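Local coordinates for cellobiose 2-epimerase (Caldibacillus thermoamylovorans, PDB 5ZHB), which catalyses the reversible epimerisation of cellobiose at C2 of its reducing-end glucose, giving the mannose-ended disaccharide, at residues R9-L12 with E13-L17; Q55-A58 with F59-Y63; V308-E311 with A312-G315; P374-N377 with A378-C381. All coordinates share one frame; numbering follows the deposited sequence.

Contact 1: residues R9-L12 with E13-L17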
ATOM      1  N   ARG A   9       1.433  -5.385  18.605  1.00 26.26           N
ATOM      2  CA  ARG A   9       0.629  -4.330  19.193  1.00 29.84           C
ATOM      3  C   ARG A   9       1.478  -3.362  20.016  1.00 30.42           C
ATOM      4  O   ARG A   9       1.235  -2.167  19.967  1.00 29.17           O
ATOM      5  CB  ARG A   9      -0.427  -4.946  20.114  1.00 33.00           C
ATOM      6  CG  ARG A   9      -1.504  -3.970  20.546  1.00 37.14           C
ATOM      7  CD  ARG A   9      -2.410  -4.673  21.564  1.00 44.57           C
ATOM      8  NE  ARG A   9      -3.428  -3.747  22.060  1.00 49.07           N
ATOM      9  CZ  ARG A   9      -4.735  -3.993  22.139  1.00 57.96           C
ATOM     10  NH1 ARG A   9      -5.238  -5.146  21.723  1.00 59.09           N
ATOM     11  NH2 ARG A   9      -5.542  -3.065  22.631  1.00 58.85           N
ATOM     12  N   ASN A  10       2.421  -3.885  20.816  1.00 29.28           N
ATOM     13  CA  ASN A  10       3.366  -3.058  21.546  1.00 29.69           C
ATOM     14  C   ASN A  10       4.153  -2.177  20.570  1.00 29.21           C
ATOM     15  O   ASN A  10       4.326  -0.985  20.817  1.00 25.07           O
ATOM     16  CB  ASN A  10       4.256  -3.935  22.411  1.00 31.93           C
ATOM     17  CG  ASN A  10       5.369  -3.175  23.080  1.00 37.29           C
ATOM     18  OD1 ASN A  10       6.551  -3.354  22.746  1.00 42.32           O
ATOM     19  ND2 ASN A  10       5.013  -2.302  24.002  1.00 39.89           N
ATOM     20  N   GLU A  11       4.642  -2.774  19.477  1.00 28.02           N
ATOM     21  CA  GLU A  11       5.429  -2.039  18.486  1.00 25.81           C
ATOM     22  C   GLU A  11       4.570  -0.919  17.922  1.00 24.40           C
ATOM     23  O   GLU A  11       5.020   0.241  17.853  1.00 27.91           O
ATOM     24  CB  GLU A  11       6.068  -2.955  17.434  1.00 24.04           C
ATOM     25  CG  GLU A  11       6.812  -2.225  16.313  1.00 26.19           C
ATOM     26  CD  GLU A  11       7.963  -1.317  16.740  1.00 28.26           C
ATOM     27  OE1 GLU A  11       8.495  -1.522  17.852  1.00 27.62           O
ATOM     28  OE2 GLU A  11       8.324  -0.391  15.980  1.00 21.79           O
ATOM     29  N   LEU A  12       3.318  -1.241  17.618  1.00 24.97           N
ATOM     30  CA  LEU A  12       2.417  -0.279  17.006  1.00 25.04           C
ATOM     31  C   LEU A  12       2.151   0.898  17.949  1.00 26.68           C
ATOM     32  O   LEU A  12       2.314   2.044  17.561  1.00 23.08           O
ATOM     33  CB  LEU A  12       1.113  -0.946  16.608  1.00 25.90           C
ATOM     34  CG  LEU A  12       0.039  -0.020  16.042  1.00 23.64           C
ATOM     35  CD1 LEU A  12       0.549   0.686  14.791  1.00 25.84           C
ATOM     36  CD2 LEU A  12      -1.199  -0.824  15.762  1.00 24.72           C
ATOM     37  N   GLU A  13       1.701   0.592  19.165  1.00 27.89           N
ATOM     38  CA  GLU A  13       1.167   1.599  20.077  1.00 28.56           C
ATOM     39  C   GLU A  13       2.284   2.350  20.796  1.00 26.70           C
ATOM     40  O   GLU A  13       2.087   3.498  21.151  1.00 29.62           O
ATOM     41  CB  GLU A  13       0.210   0.924  21.059  1.00 31.66           C
ATOM     42  CG  GLU A  13      -1.041   0.397  20.368  1.00 34.09           C
ATOM     43  CD  GLU A  13      -2.249   0.173  21.264  1.00 44.13           C
ATOM     44  OE1 GLU A  13      -2.252  -0.863  21.962  1.00 40.92           O
ATOM     45  OE2 GLU A  13      -3.166   1.043  21.256  1.00 41.29           O
ATOM     46  N   THR A  14       3.453   1.737  21.013  1.00 28.52           N
ATOM     47  CA  THR A  14       4.481   2.410  21.802  1.00 30.95           C
ATOM     48  C   THR A  14       5.592   2.999  20.933  1.00 32.06           C
ATOM     49  O   THR A  14       6.369   3.787  21.452  1.00 31.55           O
ATOM     50  CB  THR A  14       5.073   1.518  22.902  1.00 33.09           C
ATOM     51  OG1 THR A  14       5.955   0.563  22.333  1.00 33.14           O
ATOM     52  CG2 THR A  14       4.018   0.841  23.759  1.00 36.16           C
ATOM     53  N   HIS A  15       5.712   2.614  19.640  1.00 28.82           N
ATOM     54  CA  HIS A  15       6.841   3.060  18.831  1.00 26.75           C
ATOM     55  C   HIS A  15       6.307   3.720  17.554  1.00 25.36           C
ATOM     56  O   HIS A  15       6.589   4.896  17.317  1.00 25.54           O
ATOM     57  CB  HIS A  15       7.831   1.908  18.629  1.00 27.76           C
ATOM     58  CG  HIS A  15       9.120   2.271  17.972  1.00 27.73           C
ATOM     59  ND1 HIS A  15       9.855   3.388  18.308  1.00 30.97           N
ATOM     60  CD2 HIS A  15       9.826   1.630  17.036  1.00 23.75           C
ATOM     61  CE1 HIS A  15      10.952   3.414  17.559  1.00 28.45           C
ATOM     62  NE2 HIS A  15      10.948   2.341  16.790  1.00 28.10           N
ATOM     63  N   ILE A  16       5.515   2.982  16.756  1.00 23.86           N
ATOM     64  CA  ILE A  16       5.142   3.433  15.413  1.00 23.94           C
ATOM     65  C   ILE A  16       4.219   4.642  15.493  1.00 24.88           C
ATOM     66  O   ILE A  16       4.525   5.703  14.953  1.00 25.86           O
ATOM     67  CB  ILE A  16       4.488   2.316  14.566  1.00 23.77           C
ATOM     68  CG1 ILE A  16       5.435   1.138  14.367  1.00 24.51           C
ATOM     69  CG2 ILE A  16       4.033   2.914  13.240  1.00 25.65           C
ATOM     70  CD1 ILE A  16       4.822  -0.076  13.684  1.00 24.33           C
ATOM     71  N   LEU A  17       3.046   4.466  16.081  1.00 21.73           N
ATOM     72  CA  LEU A  17       2.060   5.529  16.064  1.00 25.41           C
ATOM     73  C   LEU A  17       2.517   6.784  16.827  1.00 24.23           C
ATOM     74  O   LEU A  17       2.294   7.880  16.336  1.00 28.36           O
ATOM     75  CB  LEU A  17       0.725   4.993  16.548  1.00 26.04           C
ATOM     76  CG  LEU A  17       0.154   3.858  15.694  1.00 25.02           C
ATOM     77  CD1 LEU A  17      -1.111   3.309  16.285  1.00 27.29           C
ATOM     78  CD2 LEU A  17      -0.093   4.330  14.274  1.00 26.98           C
TER
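Glu13 reaches back to Arg9, one turn earlier on helix 2-21, and closes a salt bridge in which Arg9 NE donates to Glu13 OE1 over 3.1 Å. The two side chains run alongside each other in the same direction, but guanidinium and carboxylate are turned 57° apart, and NE meets OE1 from above the carboxylate plane. Arg9 spans the distance as an extended chain with CG swung away from its own N (chi1 -168°). Glu13 OE2 turns to other partners, Lys68 and Tyr71. Thr14 comes next and grips one backbone oxygen twice: its OG1 donates to Asn10 O at 2.7 Å, while its N bonds the same O from the opposite face of the carbonyl plane. The methyl CG2 of Thr14 lies 3.3 Å from Asn10 ND2. Around Glu13-Ile16 the helix widens into a pi-type turn. Glu11 O accepts from His15 N at 3.1 Å and, in its carbonyl plane, from Ile16 N at 3.0 Å. Ile16 sets its CD1 3.9 Å from Glu11 CG, the two chains crossing at about a right angle; the carboxylate of Glu11 finds its partner in Trp352. Leu17 N bonds Leu12 O at 2.9 Å, a second five-residue backbone bond after that of Ile16. Its side chain is pressed hard against Leu12, with Leu12 CD1 only 3.3 Å from Leu17 CG. The side-chain chemistry is therefore divided: the Arg9-Glu13 charge pair and the Thr14 hydroxyl tie successive turns together on the more exposed side, whereas tight packing of Leu12 on Leu17 holds the buried one.

Contact 2: residues Q55-A58 with F59-Y63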
ATOM      1  N   GLN A  55      -1.439   8.253   5.751  1.00 21.65           N
ATOM      2  CA  GLN A  55      -1.557   8.743   7.121  1.00 22.89           C
ATOM      3  C   GLN A  55      -3.017   8.672   7.590  1.00 24.02           C
ATOM      4  O   GLN A  55      -3.281   8.169   8.683  1.00 23.36           O
ATOM      5  CB  GLN A  55      -0.987  10.152   7.231  1.00 19.83           C
ATOM      6  CG  GLN A  55       0.506  10.233   7.016  1.00 21.77           C
ATOM      7  CD  GLN A  55       0.912  11.597   6.506  1.00 23.61           C
ATOM      8  OE1 GLN A  55       0.054  12.465   6.291  1.00 22.67           O
ATOM      9  NE2 GLN A  55       2.207  11.782   6.274  1.00 22.65           N
ATOM     10  N   LEU A  56      -3.961   9.075   6.734  1.00 23.34           N
ATOM     11  CA  LEU A  56      -5.367   9.039   7.088  1.00 23.71           C
ATOM     12  C   LEU A  56      -5.826   7.598   7.283  1.00 25.45           C
ATOM     13  O   LEU A  56      -6.565   7.273   8.224  1.00 25.01           O
ATOM     14  CB  LEU A  56      -6.179   9.753   6.020  1.00 21.23           C
ATOM     15  CG  LEU A  56      -7.701   9.577   6.100  1.00 23.34           C
ATOM     16  CD1 LEU A  56      -8.278   9.994   7.450  1.00 24.80           C
ATOM     17  CD2 LEU A  56      -8.320  10.382   4.992  1.00 26.00           C
ATOM     18  N   TRP A  57      -5.400   6.721   6.366  1.00 25.50           N
ATOM     19  CA  TRP A  57      -5.799   5.319   6.451  1.00 22.63           C
ATOM     20  C   TRP A  57      -5.304   4.703   7.763  1.00 20.70           C
ATOM     21  O   TRP A  57      -6.084   4.048   8.470  1.00 22.72           O
ATOM     22  CB  TRP A  57      -5.346   4.527   5.204  1.00 22.80           C
ATOM     23  CG  TRP A  57      -5.796   3.100   5.314  1.00 21.35           C
ATOM     24  CD1 TRP A  57      -6.951   2.565   4.823  1.00 22.23           C
ATOM     25  CD2 TRP A  57      -5.192   2.083   6.143  1.00 18.73           C
ATOM     26  NE1 TRP A  57      -7.073   1.267   5.238  1.00 21.51           N
ATOM     27  CE2 TRP A  57      -6.020   0.945   6.053  1.00 22.16           C
ATOM     28  CE3 TRP A  57      -4.038   2.021   6.911  1.00 20.56           C
ATOM     29  CZ2 TRP A  57      -5.730  -0.232   6.736  1.00 23.54           C
ATOM     30  CZ3 TRP A  57      -3.729   0.845   7.564  1.00 22.36           C
ATOM     31  CH2 TRP A  57      -4.583  -0.255   7.491  1.00 22.44           C
ATOM     32  N   ALA A  58      -4.010   4.890   8.078  1.00 21.74           N
ATOM     33  CA  ALA A  58      -3.364   4.275   9.230  1.00 20.71           C
ATOM     34  C   ALA A  58      -4.022   4.726  10.537  1.00 24.16           C
ATOM     35  O   ALA A  58      -4.345   3.884  11.372  1.00 23.68           O
ATOM     36  CB  ALA A  58      -1.871   4.543   9.244  1.00 20.82           C
ATOM     37  N   PHE A  59      -4.255   6.028  10.706  1.00 24.36           N
ATOM     38  CA  PHE A  59      -4.892   6.496  11.931  1.00 25.08           C
ATOM     39  C   PHE A  59      -6.351   6.056  12.027  1.00 27.36           C
ATOM     40  O   PHE A  59      -6.804   5.744  13.136  1.00 31.38           O
ATOM     41  CB  PHE A  59      -4.770   8.010  12.044  1.00 24.08           C
ATOM     42  CG  PHE A  59      -3.395   8.430  12.503  1.00 24.49           C
ATOM     43  CD1 PHE A  59      -2.873   7.950  13.692  1.00 27.56           C
ATOM     44  CD2 PHE A  59      -2.592   9.233  11.702  1.00 28.46           C
ATOM     45  CE1 PHE A  59      -1.603   8.322  14.102  1.00 31.27           C
ATOM     46  CE2 PHE A  59      -1.326   9.599  12.124  1.00 27.94           C
ATOM     47  CZ  PHE A  59      -0.838   9.142  13.316  1.00 31.12           C
ATOM     48  N   SER A  60      -7.085   6.053  10.915  1.00 25.06           N
ATOM     49  CA  SER A  60      -8.479   5.628  10.923  1.00 24.89           C
ATOM     50  C   SER A  60      -8.594   4.159  11.310  1.00 27.82           C
ATOM     51  O   SER A  60      -9.384   3.814  12.186  1.00 25.77           O
ATOM     52  CB  SER A  60      -9.152   5.843   9.595  1.00 24.99           C
ATOM     53  OG  SER A  60      -9.179   7.216   9.226  1.00 26.51           O
ATOM     54  N   ALA A  61      -7.776   3.306  10.666  1.00 25.84           N
ATOM     55  CA  ALA A  61      -7.765   1.880  10.955  1.00 27.10           C
ATOM     56  C   ALA A  61      -7.315   1.626  12.394  1.00 26.37           C
ATOM     57  O   ALA A  61      -7.856   0.724  13.018  1.00 25.95           O
ATOM     58  CB  ALA A  61      -6.866   1.123   9.995  1.00 23.78           C
ATOM     59  N   ALA A  62      -6.273   2.338  12.871  1.00 24.68           N
ATOM     60  CA  ALA A  62      -5.825   2.185  14.244  1.00 25.76           C
ATOM     61  C   ALA A  62      -6.986   2.451  15.198  1.00 30.05           C
ATOM     62  O   ALA A  62      -7.164   1.719  16.179  1.00 30.41           O
ATOM     63  CB  ALA A  62      -4.661   3.074  14.580  1.00 24.74           C
ATOM     64  N   TYR A  63      -7.763   3.500  14.901  1.00 30.51           N
ATOM     65  CA  TYR A  63      -8.904   3.858  15.732  1.00 32.55           C
ATOM     66  C   TYR A  63      -9.973   2.766  15.671  1.00 31.53           C
ATOM     67  O   TYR A  63     -10.496   2.367  16.707  1.00 35.27           O
ATOM     68  CB  TYR A  63      -9.468   5.231  15.357  1.00 34.94           C
ATOM     69  CG  TYR A  63     -10.666   5.623  16.210  1.00 38.96           C
ATOM     70  CD1 TYR A  63     -10.505   5.958  17.548  1.00 42.60           C
ATOM     71  CD2 TYR A  63     -11.954   5.646  15.688  1.00 42.02           C
ATOM     72  CE1 TYR A  63     -11.585   6.321  18.339  1.00 46.37           C
ATOM     73  CE2 TYR A  63     -13.047   5.993  16.469  1.00 45.88           C
ATOM     74  CZ  TYR A  63     -12.860   6.342  17.797  1.00 49.04           C
ATOM     75  OH  TYR A  63     -13.930   6.698  18.571  1.00 44.81           O
TER
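Ala61 puts its methyl group over the indole of Trp57 on helix 49-66, one of six inner helices of the (alpha/alpha)6 barrel. This is a CH-pi contact between neighbours four residues apart: Ala61 CB stands 3.8 Å from the centroid of the six-membered ring, 16° off the ring normal. Trp57 swings CG to the far side from its N (chi1 -179°), which carries the indole along the helix toward Ala61, and Tyr119 of helix 111-128 stacks on the same residue. The Ser60 flank is closely knit too. Leu56 O takes two bonds, from Ser60 N at 3.0 Å and from Ser60 OG at 2.8 Å, which arrive from opposite faces of the carbonyl plane, so the hydroxyl is satisfied inside its own helix while Ala75 and Tyr124 pack around it. With an alanine here, Leu56 O would probably keep its amide bond but lose its second donor, and a small gap would be likely to open beside Leu56 CD1. Phe59 N bonds Gln55 O at 3.1 Å, and Phe59 CD2 comes 3.3 Å from Gln55 O, yet the two side chains diverge: that of Gln55 leads away, packing on Tyr31 and, through its CG, on Pro374, while the phenyl ring packs on Gln74. The loose end is partly exposed Tyr63, which does not touch 55-58; its N bonds Phe59 O and its hydroxyl goes to Glu69. Back on the compact side, Leu56 sends its CD1 to within 3.4 Å of Ser60 OG.

Contact 3: residues V308-E311 with A312-G315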
ATOM      1  N   VAL A 308       8.320  -4.779   2.303  1.00 18.07           N
ATOM      2  CA  VAL A 308       8.347  -6.149   1.799  1.00 19.05           C
ATOM      3  C   VAL A 308       8.257  -7.150   2.953  1.00 19.92           C
ATOM      4  O   VAL A 308       7.442  -8.073   2.919  1.00 19.70           O
ATOM      5  CB  VAL A 308       9.603  -6.353   0.925  1.00 18.74           C
ATOM      6  CG1 VAL A 308       9.783  -7.823   0.558  1.00 20.76           C
ATOM      7  CG2 VAL A 308       9.626  -5.442  -0.298  1.00 19.98           C
ATOM      8  N   GLN A 309       8.957  -6.874   4.053  1.00 20.79           N
ATOM      9  CA  GLN A 309       8.981  -7.785   5.178  1.00 20.12           C
ATOM     10  C   GLN A 309       7.588  -7.868   5.789  1.00 21.31           C
ATOM     11  O   GLN A 309       7.095  -8.954   6.075  1.00 19.94           O
ATOM     12  CB  GLN A 309       9.993  -7.360   6.237  1.00 20.31           C
ATOM     13  CG  GLN A 309      11.377  -6.998   5.719  1.00 21.91           C
ATOM     14  CD  GLN A 309      12.007  -8.063   4.846  1.00 21.97           C
ATOM     15  OE1 GLN A 309      12.006  -9.241   5.192  1.00 24.22           O
ATOM     16  NE2 GLN A 309      12.450  -7.677   3.661  1.00 20.16           N
ATOM     17  N   VAL A 310       6.935  -6.728   6.031  1.00 19.65           N
ATOM     18  CA  VAL A 310       5.660  -6.793   6.729  1.00 19.59           C
ATOM     19  C   VAL A 310       4.547  -7.373   5.837  1.00 18.20           C
ATOM     20  O   VAL A 310       3.643  -8.012   6.344  1.00 19.04           O
ATOM     21  CB  VAL A 310       5.214  -5.425   7.294  1.00 21.70           C
ATOM     22  CG1 VAL A 310       6.297  -4.797   8.155  1.00 21.23           C
ATOM     23  CG2 VAL A 310       4.746  -4.448   6.235  1.00 21.16           C
ATOM     24  N   GLU A 311       4.533  -7.053   4.545  1.00 18.58           N
ATOM     25  CA  GLU A 311       3.574  -7.676   3.632  1.00 18.66           C
ATOM     26  C   GLU A 311       3.790  -9.190   3.604  1.00 18.54           C
ATOM     27  O   GLU A 311       2.833  -9.940   3.484  1.00 18.88           O
ATOM     28  CB  GLU A 311       3.622  -7.102   2.219  1.00 18.95           C
ATOM     29  CG  GLU A 311       3.169  -5.643   2.151  1.00 19.73           C
ATOM     30  CD  GLU A 311       1.787  -5.323   2.646  1.00 19.31           C
ATOM     31  OE1 GLU A 311       0.950  -6.248   2.631  1.00 20.42           O
ATOM     32  OE2 GLU A 311       1.541  -4.153   3.089  1.00 21.44           O
ATOM     33  N   ALA A 312       5.035  -9.643   3.668  1.00 20.31           N
ATOM     34  CA  ALA A 312       5.289 -11.086   3.719  1.00 22.12           C
ATOM     35  C   ALA A 312       4.705 -11.687   5.002  1.00 23.34           C
ATOM     36  O   ALA A 312       4.097 -12.766   4.977  1.00 23.50           O
ATOM     37  CB  ALA A 312       6.769 -11.351   3.584  1.00 22.98           C
ATOM     38  N   MET A 313       4.842 -10.978   6.130  1.00 20.04           N
ATOM     39  CA  MET A 313       4.282 -11.498   7.381  1.00 21.20           C
ATOM     40  C   MET A 313       2.767 -11.626   7.253  1.00 20.91           C
ATOM     41  O   MET A 313       2.189 -12.646   7.645  1.00 20.73           O
ATOM     42  CB  MET A 313       4.680 -10.675   8.621  1.00 19.52           C
ATOM     43  CG  MET A 313       6.112 -10.914   9.034  1.00 20.46           C
ATOM     44  SD  MET A 313       6.697 -10.015  10.492  1.00 22.74           S
ATOM     45  CE  MET A 313       6.833  -8.305   9.942  1.00 23.96           C
ATOM     46  N   VAL A 314       2.096 -10.641   6.647  1.00 19.04           N
ATOM     47  CA  VAL A 314       0.650 -10.715   6.564  1.00 18.27           C
ATOM     48  C   VAL A 314       0.261 -11.836   5.587  1.00 19.91           C
ATOM     49  O   VAL A 314      -0.600 -12.652   5.887  1.00 21.34           O
ATOM     50  CB  VAL A 314      -0.017  -9.372   6.207  1.00 19.24           C
ATOM     51  CG1 VAL A 314      -1.531  -9.508   6.061  1.00 19.56           C
ATOM     52  CG2 VAL A 314       0.327  -8.307   7.250  1.00 20.52           C
ATOM     53  N   GLY A 315       0.884 -11.859   4.412  1.00 21.90           N
ATOM     54  CA  GLY A 315       0.472 -12.766   3.362  1.00 23.77           C
ATOM     55  C   GLY A 315       0.741 -14.207   3.779  1.00 23.53           C
ATOM     56  O   GLY A 315      -0.077 -15.072   3.513  1.00 22.12           O
TER
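Glu311 and Gly315 make the shortest backbone bond of this piece of helix 306-323, Gly315 N to Glu311 O at 2.9 Å. Three more bonds of the same four-residue span, 3.0 to 3.1 Å between N and O, join Ala312 N to Val308 O, Met313 N to Gln309 O and Val314 N to Val310 O, and together the four make a regular alpha-helical ladder. The polar side chains look outward from it. Glu311 bends at chi2 (-58°), which turns its carboxylate aside from the following turn; OE2 is shared by Arg379 and His376 of helix 375-387, and OE1 is held by Trp253 of helix 245-262. Gln309, also folded, bonds the backbone of Leu291. Packing within the helix is sparser. Met313 curls back at its last torsion (chi3 -72°), so that the terminal CE comes 4.0 Å from Val310 CG1 and 3.7 Å from Val310 CA, the two side chains lying aslant. Val314 brings CG2 to 3.5 Å from Val310 O, and the methyl CB of Ala312 sits 3.4 Å from Val308 O. Around them, Phe380 is touched by Val310, Met313 and Val314, while Ile335 of the outer helix 326-343 meets Ala312 and Met313. A buried acid thus stands among the mostly apolar side chains of 308-315 with both carboxylate oxygens occupied, which fixes the rotation of the carboxylate and ties helix 306-323 to helices 245-262 and 375-387.

Contact 4: residues P374-N377 with A378-C381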
ATOM      1  N   PRO A 374       3.220   5.412   7.520  1.00 21.06           N
ATOM      2  CA  PRO A 374       2.868   4.349   8.462  1.00 23.89           C
ATOM      3  C   PRO A 374       1.889   3.288   7.974  1.00 20.71           C
ATOM      4  O   PRO A 374       1.464   2.469   8.768  1.00 24.20           O
ATOM      5  CB  PRO A 374       2.221   5.195   9.575  1.00 23.79           C
ATOM      6  CG  PRO A 374       1.452   6.251   8.830  1.00 22.89           C
ATOM      7  CD  PRO A 374       2.363   6.595   7.666  1.00 23.02           C
ATOM      8  N   TYR A 375       1.497   3.322   6.693  1.00 20.48           N
ATOM      9  CA  TYR A 375       0.444   2.437   6.208  1.00 20.15           C
ATOM     10  C   TYR A 375       0.881   0.971   6.253  1.00 19.78           C
ATOM     11  O   TYR A 375       0.167   0.154   6.850  1.00 21.75           O
ATOM     12  CB  TYR A 375      -0.046   2.937   4.845  1.00 19.53           C
ATOM     13  CG  TYR A 375      -0.305   1.938   3.725  1.00 20.74           C
ATOM     14  CD1 TYR A 375      -1.501   1.240   3.628  1.00 21.63           C
ATOM     15  CD2 TYR A 375       0.622   1.765   2.697  1.00 22.61           C
ATOM     16  CE1 TYR A 375      -1.776   0.386   2.563  1.00 22.26           C
ATOM     17  CE2 TYR A 375       0.361   0.921   1.621  1.00 21.02           C
ATOM     18  CZ  TYR A 375      -0.830   0.205   1.565  1.00 23.80           C
ATOM     19  OH  TYR A 375      -1.115  -0.612   0.489  1.00 22.51           O
ATOM     20  N   HIS A 376       2.024   0.634   5.644  1.00 17.65           N
ATOM     21  CA  HIS A 376       2.401  -0.777   5.527  1.00 18.14           C
ATOM     22  C   HIS A 376       2.611  -1.416   6.909  1.00 19.64           C
ATOM     23  O   HIS A 376       2.075  -2.497   7.202  1.00 18.95           O
ATOM     24  CB  HIS A 376       3.635  -0.943   4.657  1.00 17.71           C
ATOM     25  CG  HIS A 376       3.455  -0.879   3.166  1.00 18.20           C
ATOM     26  ND1 HIS A 376       2.747  -1.829   2.450  1.00 17.18           N
ATOM     27  CD2 HIS A 376       3.858   0.050   2.274  1.00 19.80           C
ATOM     28  CE1 HIS A 376       2.731  -1.475   1.158  1.00 19.08           C
ATOM     29  NE2 HIS A 376       3.434  -0.355   1.020  1.00 17.35           N
ATOM     30  N   ASN A 377       3.438  -0.779   7.730  1.00 18.73           N
ATOM     31  CA  ASN A 377       3.804  -1.354   9.018  1.00 19.62           C
ATOM     32  C   ASN A 377       2.649  -1.290  10.032  1.00 21.31           C
ATOM     33  O   ASN A 377       2.456  -2.262  10.785  1.00 23.52           O
ATOM     34  CB  ASN A 377       5.161  -0.848   9.502  1.00 19.02           C
ATOM     35  CG  ASN A 377       5.251   0.644   9.737  1.00 23.05           C
ATOM     36  OD1 ASN A 377       4.392   1.397   9.274  1.00 22.80           O
ATOM     37  ND2 ASN A 377       6.322   1.071  10.402  1.00 22.53           N
ATOM     38  N   ALA A 378       1.870  -0.199  10.064  1.00 19.98           N
ATOM     39  CA  ALA A 378       0.686  -0.161  10.905  1.00 21.91           C
ATOM     40  C   ALA A 378      -0.324  -1.224  10.500  1.00 20.93           C
ATOM     41  O   ALA A 378      -0.862  -1.925  11.358  1.00 22.08           O
ATOM     42  CB  ALA A 378       0.018   1.185  10.892  1.00 21.68           C
ATOM     43  N   ARG A 379      -0.623  -1.286   9.194  1.00 20.23           N
ATOM     44  CA  ARG A 379      -1.562  -2.251   8.673  1.00 18.91           C
ATOM     45  C   ARG A 379      -1.144  -3.673   9.074  1.00 19.45           C
ATOM     46  O   ARG A 379      -1.994  -4.468   9.470  1.00 20.07           O
ATOM     47  CB  ARG A 379      -1.703  -2.082   7.156  1.00 17.97           C
ATOM     48  CG  ARG A 379      -2.763  -3.036   6.628  1.00 20.09           C
ATOM     49  CD  ARG A 379      -3.153  -2.880   5.182  1.00 18.46           C
ATOM     50  NE  ARG A 379      -2.036  -3.180   4.288  1.00 19.97           N
ATOM     51  CZ  ARG A 379      -2.090  -3.069   2.959  1.00 18.87           C
ATOM     52  NH1 ARG A 379      -3.215  -2.719   2.372  1.00 19.74           N
ATOM     53  NH2 ARG A 379      -1.017  -3.342   2.230  1.00 19.90           N
ATOM     54  N   PHE A 380       0.153  -3.997   8.967  1.00 18.64           N
ATOM     55  CA  PHE A 380       0.620  -5.308   9.363  1.00 21.09           C
ATOM     56  C   PHE A 380       0.242  -5.603  10.821  1.00 23.68           C
ATOM     57  O   PHE A 380      -0.320  -6.668  11.098  1.00 20.83           O
ATOM     58  CB  PHE A 380       2.110  -5.462   9.043  1.00 23.18           C
ATOM     59  CG  PHE A 380       2.931  -6.146  10.121  1.00 24.64           C
ATOM     60  CD1 PHE A 380       2.826  -7.519  10.342  1.00 25.41           C
ATOM     61  CD2 PHE A 380       3.812  -5.411  10.904  1.00 23.37           C
ATOM     62  CE1 PHE A 380       3.611  -8.134  11.304  1.00 25.54           C
ATOM     63  CE2 PHE A 380       4.589  -6.026  11.866  1.00 25.96           C
ATOM     64  CZ  PHE A 380       4.469  -7.382  12.083  1.00 27.56           C
ATOM     65  N   CYS A 381       0.581  -4.697  11.749  1.00 21.56           N
ATOM     66  CA  CYS A 381       0.271  -4.907  13.153  1.00 22.79           C
ATOM     67  C   CYS A 381      -1.237  -5.085  13.327  1.00 23.17           C
ATOM     68  O   CYS A 381      -1.669  -6.011  14.003  1.00 24.28           O
ATOM     69  CB  CYS A 381       0.770  -3.740  14.002  1.00 21.44           C
ATOM     70  SG  CYS A 381       2.563  -3.569  14.020  1.00 24.04           S
TER
HETATM   71  O   HOH W   1       0.377  -4.309   5.582  1.00 22.58           O
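The opening turn of helix 375-387, the last inner helix of the (alpha/alpha)6 barrel, lays the ring of Tyr375 against Arg379. Tyr375 CE1 lies over the centre of one guanidinium face, 3.5 Å from Arg379 CZ, but the planes are 54° apart, so this is no parallel stack. A bend at chi3 (65°) brings the arginine head back to the ring. Arg379 NE donates at 3.0 Å to a water in the guanidinium plane, which in turn donates to His376 O, an oxygen that also accepts from Phe380 N at 3.0 Å. Beyond the helix Arg379 has acidic mates, Glu191 at NH1 and Glu311 at NH2, and Glu191 also bonds Tyr375 OH. A leucine in place of Arg379 would probably leave both glutamates without their cationic partner and the water without its NE donor. On the other flank, the edge of the Phe380 ring, at CD2, meets Asn377 O at 3.4 Å. Helix 306-323 packs against His376 and Phe380, helix 49-66 against Pro374 and Arg379, and the outer helix 2-21 lies behind Ala378 and Cys381.

Contact 4 is the common neighbour, touching each of the other three. Polar bonds join it to contact 3: Glu311 OE2 lies 2.7 Å from His376 ND1, a probable hydrogen bond, and 2.8 Å from Arg379 NH2, a salt bridge. Toward contact 2 the junction is packing, with Trp57 CH2 3.4 Å from Arg379 CB. Contact 1, on the outer helix layer, backs it through Leu12 CB and Cys381 CB, 3.8 Å apart, and meets contact 2 where Leu17 CD1 lies 3.9 Å from Ala62 CB. Contacts 2 and 3 stay separate, their centres about 19 Å apart, on inner helices flanking 375-387. In this family the sugar pocket lies within the inner ring.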